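Local coordinates for protein dihydropteroate synthase (Xanthomonas albilineans, PDB 6Q62) that probably catalyses the condensation of para-aminobenzoate with 6-hydroxymethyl-7,8-dihydropterin diphosphate to give 7,8-dihydropteroate, a magnesium-dependent step of folate biosynthesis, at residues V122-Q127 against H167-E172; A207-L212 against V217-G222. All blocks are in the same frame, centred on the assembly; numbering follows the deposited sequence. Where two conformers were deposited one is given.

Interaction 1: V122-Q127 against H167-E172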
# COMPACT_ATOMS: atom_id res chain seq x y z
N VAL A 122 -19.55 -16.65 7.65
CA VAL A 122 -19.34 -16.90 6.23
C VAL A 122 -20.61 -17.41 5.54
O VAL A 122 -20.72 -17.27 4.31
CB VAL A 122 -18.11 -17.82 5.92
CG1 VAL A 122 -16.80 -17.17 6.35
CG2 VAL A 122 -18.28 -19.22 6.54
N GLN A 123 -21.56 -17.98 6.31
CA GLN A 123 -22.83 -18.48 5.78
C GLN A 123 -23.99 -17.48 5.89
O GLN A 123 -25.12 -17.81 5.51
CB GLN A 123 -23.19 -19.81 6.45
CG GLN A 123 -22.40 -20.97 5.85
CD GLN A 123 -22.99 -21.39 4.52
OE1 GLN A 123 -22.37 -21.23 3.46
NE2 GLN A 123 -24.22 -21.90 4.53
N ALA A 124 -23.71 -16.22 6.37
CA ALA A 124 -24.71 -15.16 6.49
C ALA A 124 -26.01 -15.64 7.20
O ALA A 124 -27.13 -15.33 6.76
CB ALA A 124 -25.03 -14.57 5.13
N LEU A 125 -25.84 -16.38 8.31
CA LEU A 125 -26.89 -16.90 9.20
C LEU A 125 -27.82 -17.90 8.53
O LEU A 125 -28.95 -18.09 9.00
CB LEU A 125 -27.67 -15.77 9.88
CG LEU A 125 -26.79 -14.75 10.66
CD1 LEU A 125 -27.63 -13.62 11.23
CD2 LEU A 125 -25.93 -15.42 11.71
N ARG A 126 -27.34 -18.61 7.49
CA ARG A 126 -28.16 -19.60 6.81
C ARG A 126 -28.18 -20.95 7.51
O ARG A 126 -29.07 -21.76 7.20
CB ARG A 126 -27.73 -19.75 5.35
CG ARG A 126 -28.11 -18.53 4.50
CD ARG A 126 -27.68 -18.73 3.08
NE ARG A 126 -26.22 -18.62 2.87
CZ ARG A 126 -25.63 -18.97 1.75
NH1 ARG A 126 -26.34 -19.47 0.74
NH2 ARG A 126 -24.32 -18.82 1.61
N GLN A 127 -27.26 -21.20 8.46
CA GLN A 127 -27.28 -22.48 9.21
C GLN A 127 -28.49 -22.47 10.16
O GLN A 127 -28.70 -21.49 10.88
CB GLN A 127 -25.97 -22.64 10.00
CG GLN A 127 -25.74 -23.96 10.70
CD GLN A 127 -25.51 -25.17 9.81
OE1 GLN A 127 -25.72 -26.29 10.25
NE2 GLN A 127 -25.15 -24.99 8.54
N HIS A 167 -24.89 -8.12 -4.44
CA HIS A 167 -25.76 -7.07 -3.86
C HIS A 167 -27.13 -7.67 -3.50
O HIS A 167 -27.62 -7.45 -2.41
CB HIS A 167 -25.95 -5.91 -4.88
CG HIS A 167 -26.74 -4.74 -4.39
ND1 HIS A 167 -28.13 -4.74 -4.44
CD2 HIS A 167 -26.33 -3.53 -3.97
CE1 HIS A 167 -28.51 -3.55 -4.00
NE2 HIS A 167 -27.46 -2.79 -3.71
N ARG A 168 -27.74 -8.42 -4.43
CA ARG A 168 -29.06 -9.02 -4.25
C ARG A 168 -29.04 -9.98 -3.06
O ARG A 168 -29.92 -9.90 -2.21
CB ARG A 168 -29.47 -9.77 -5.54
CG ARG A 168 -30.88 -10.38 -5.49
CD ARG A 168 -31.28 -10.93 -6.85
NE ARG A 168 -30.73 -12.27 -7.11
CZ ARG A 168 -30.16 -12.65 -8.25
NH1 ARG A 168 -30.02 -11.79 -9.25
NH2 ARG A 168 -29.69 -13.88 -8.38
N PHE A 169 -28.00 -10.85 -2.98
CA PHE A 169 -27.86 -11.78 -1.86
C PHE A 169 -27.78 -11.04 -0.51
O PHE A 169 -28.44 -11.43 0.45
CB PHE A 169 -26.65 -12.69 -2.05
CG PHE A 169 -26.37 -13.61 -0.89
CD1 PHE A 169 -26.96 -14.87 -0.82
CD2 PHE A 169 -25.51 -13.23 0.14
CE1 PHE A 169 -26.67 -15.75 0.24
CE2 PHE A 169 -25.21 -14.11 1.19
CZ PHE A 169 -25.80 -15.36 1.24
N LEU A 170 -26.96 -9.98 -0.44
CA LEU A 170 -26.80 -9.22 0.82
C LEU A 170 -28.05 -8.48 1.24
O LEU A 170 -28.34 -8.44 2.44
CB LEU A 170 -25.57 -8.30 0.75
CG LEU A 170 -24.26 -9.12 0.62
CD1 LEU A 170 -23.08 -8.21 0.30
CD2 LEU A 170 -23.99 -9.97 1.88
N VAL A 171 -28.84 -7.95 0.28
CA VAL A 171 -30.13 -7.31 0.58
C VAL A 171 -31.05 -8.39 1.24
O VAL A 171 -31.62 -8.15 2.30
CB VAL A 171 -30.76 -6.72 -0.71
CG1 VAL A 171 -32.24 -6.43 -0.54
CG2 VAL A 171 -30.02 -5.45 -1.14
N GLU A 172 -31.13 -9.58 0.61
CA GLU A 172 -31.91 -10.73 1.12
C GLU A 172 -31.50 -11.14 2.54
O GLU A 172 -32.36 -11.37 3.38
CB GLU A 172 -31.75 -11.94 0.19
CG GLU A 172 -32.52 -11.77 -1.11
CD GLU A 172 -32.17 -12.72 -2.23
OE1 GLU A 172 -31.29 -13.60 -2.04
OE2 GLU A 172 -32.77 -12.57 -3.32
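The guanidinium of R126 sets one of its faces against the edge of the F169 ring, the two planes standing 74° apart. F169 CZ lies 3.5 Å above the guanidinium plane, displaced toward its rim, and 3.6 Å from R126 CZ. The cation therefore meets the ring near the ring plane, which excludes a face-on cation-pi stack. The amide of Q123 lies over the opposite guanidinium face. A bend at chi3 (-73°) folds the arginine back toward its own turn. The apolar part is A124 CB, which approaches F169 CE2 obliquely at 4.0 Å.

No hydrogen bond crosses between the segments; two that hold the arginine lie within its turn. Q123 to R126 form a type I' beta turn, and R126 N and R126 NE reach Q123 O from opposite faces of its carbonyl plane. R126 NE lies 3.0 Å from Q123 O, with an N-H...O angle of 158°. R126 NH2 bonds outside the turn, to M146 O.

The two carboxylate oxygens of D121, ending strand 118-121, accept from Q123 N (OD1) and L125 N (OD2). L125 packs on helix 130-137 and strand 141-144, while R173 of helix 162-179 bonds to A124 O and H145 meets F169 edge-to-face.

Interaction 2: A207-L212 against V217-G222. With 6GU (6-chloroguanine), chain E.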
# COMPACT_ATOMS: atom_id res chain seq x y z
N ALA A 207 -13.76 -2.96 -7.46
CA ALA A 207 -13.94 -1.73 -8.24
C ALA A 207 -15.34 -1.13 -7.99
O ALA A 207 -15.45 0.08 -7.87
CB ALA A 207 -13.74 -2.02 -9.72
N HIS A 208 -16.37 -1.99 -7.86
CA HIS A 208 -17.76 -1.57 -7.64
C HIS A 208 -18.21 -1.61 -6.18
O HIS A 208 -19.40 -1.53 -5.90
CB HIS A 208 -18.71 -2.38 -8.52
CG HIS A 208 -18.52 -2.15 -9.98
ND1 HIS A 208 -17.85 -3.05 -10.76
CD2 HIS A 208 -18.92 -1.11 -10.75
CE1 HIS A 208 -17.91 -2.57 -11.99
NE2 HIS A 208 -18.51 -1.39 -12.02
N LEU A 209 -17.24 -1.67 -5.24
CA LEU A 209 -17.55 -1.68 -3.81
C LEU A 209 -18.44 -0.50 -3.35
O LEU A 209 -19.29 -0.72 -2.49
CB LEU A 209 -16.26 -1.75 -2.98
CG LEU A 209 -16.40 -2.36 -1.57
CD1 LEU A 209 -16.83 -3.83 -1.64
CD2 LEU A 209 -15.09 -2.27 -0.82
N PRO A 210 -18.33 0.74 -3.90
CA PRO A 210 -19.23 1.81 -3.43
C PRO A 210 -20.71 1.47 -3.56
O PRO A 210 -21.50 1.92 -2.74
CB PRO A 210 -18.84 2.99 -4.31
CG PRO A 210 -17.41 2.73 -4.66
CD PRO A 210 -17.38 1.26 -4.90
N ARG A 211 -21.10 0.63 -4.56
CA ARG A 211 -22.48 0.20 -4.79
C ARG A 211 -23.03 -0.61 -3.60
O ARG A 211 -24.23 -0.51 -3.29
CB ARG A 211 -22.59 -0.62 -6.09
N LEU A 212 -22.15 -1.41 -2.95
CA LEU A 212 -22.54 -2.20 -1.78
C LEU A 212 -22.64 -1.33 -0.55
O LEU A 212 -23.36 -1.68 0.39
CB LEU A 212 -21.52 -3.33 -1.51
CG LEU A 212 -21.58 -4.57 -2.40
CD1 LEU A 212 -20.51 -5.53 -2.02
CD2 LEU A 212 -22.94 -5.24 -2.32
N VAL A 217 -25.39 -0.16 5.69
CA VAL A 217 -24.71 -0.98 6.69
C VAL A 217 -23.20 -0.98 6.43
O VAL A 217 -22.79 -0.98 5.27
CB VAL A 217 -25.30 -2.43 6.84
CG1 VAL A 217 -26.78 -2.40 7.28
CG2 VAL A 217 -25.15 -3.22 5.55
N PRO A 218 -22.36 -0.97 7.48
CA PRO A 218 -20.89 -1.02 7.26
C PRO A 218 -20.46 -2.23 6.45
O PRO A 218 -21.05 -3.33 6.58
CB PRO A 218 -20.31 -1.10 8.67
CG PRO A 218 -21.40 -0.66 9.57
CD PRO A 218 -22.69 -0.99 8.92
N VAL A 219 -19.42 -2.05 5.63
CA VAL A 219 -18.92 -3.10 4.73
C VAL A 219 -17.54 -3.55 5.17
O VAL A 219 -16.65 -2.72 5.44
CB VAL A 219 -18.93 -2.60 3.26
CG1 VAL A 219 -18.26 -3.58 2.28
CG2 VAL A 219 -20.34 -2.24 2.78
N LEU A 220 -17.37 -4.87 5.28
CA LEU A 220 -16.10 -5.50 5.63
C LEU A 220 -15.51 -6.05 4.33
O LEU A 220 -16.24 -6.66 3.54
CB LEU A 220 -16.35 -6.64 6.63
CG LEU A 220 -15.14 -7.38 7.20
CD1 LEU A 220 -15.47 -8.00 8.54
CD2 LEU A 220 -14.56 -8.42 6.27
N ALA A 221 -14.20 -5.87 4.11
CA ALA A 221 -13.52 -6.41 2.93
C ALA A 221 -12.36 -7.22 3.45
O ALA A 221 -11.62 -6.75 4.28
CB ALA A 221 -12.99 -5.28 2.04
N GLY A 222 -12.21 -8.42 2.94
CA GLY A 222 -11.11 -9.30 3.31
C GLY A 222 -10.44 -9.85 2.06
O GLY A 222 -10.98 -10.76 1.44
CL6 6GU E . -13.16 -12.32 3.19
N1 6GU E . -14.63 -12.18 5.18
C2 6GU E . -15.12 -12.73 6.36
N2 6GU E . -16.12 -12.05 6.89
N3 6GU E . -14.67 -13.89 6.96
C4 6GU E . -13.66 -14.53 6.26
C5 6GU E . -13.13 -14.04 5.04
C6 6GU E . -13.67 -12.87 4.60
N7 6GU E . -12.14 -14.91 4.59
C8 6GU E . -12.12 -15.91 5.56
N9 6GU E . -13.00 -15.71 6.57
O HOH W 1 -24.02 -0.91 2.88
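No flat group separates L209 from V219, which meet through aliphatic branches; the purine nearby, 6-chloroguanine, is approached at its chlorine, with G222 O 3.2 Å from CL6 and a C6-CL6...O angle near 150°. L220 CD2 comes obliquely at the N1 rim of the purine, 3.9 Å from N1, but in one of two deposited conformers, so less certainly. K226 bonds to G222 O and to the ligand.

In this TIM-barrel fold, strand 220-221 is the seventh strand of the parallel sheet, and the short, weakly bonded helix 209-212 precedes it. Backbone bonds from L220 to I189 and A221 to L259 place the strand between its sixth and eighth partners, closing the barrel.

The CB of V219 is directed toward the helix. With CG1 anti to the backbone N (chi1 172°), that methyl reaches L209 CD1 at 4.2 Å, the two side chains lying alongside in opposite senses. CG2, beside the backbone N, takes the other end of the helix, 3.9 Å from L212 O. A252 of helix 242-254 packs against L209 and A221.

No direct hydrogen bond joins the segments; a water bridges them, donating to L212 O and V217 O, each 2.7 Å from the water oxygen.

How the interactions relate
Both contacts belong to one TIM barrel, their centres about 14 Å apart, and they follow in series along the chain, interaction 1 closing before interaction 2 opens. Helix 162-179, between the fifth and sixth strands, connects them: one side gives F169 to the loop after strand 118-121, while H167 CA lies 3.7 Å from L212 CD2, and L170 CD1 lies 4.0 Å from the same L212 CD2. Segment 122-127 leaves the C-terminal end of the fourth strand, and segment 217-222 runs through the seventh strand to its C-terminal end. There V122 from the first contact, with L220 and G222 from the second, line the 6-chloroguanine pocket, consistent with the pterin site of this family.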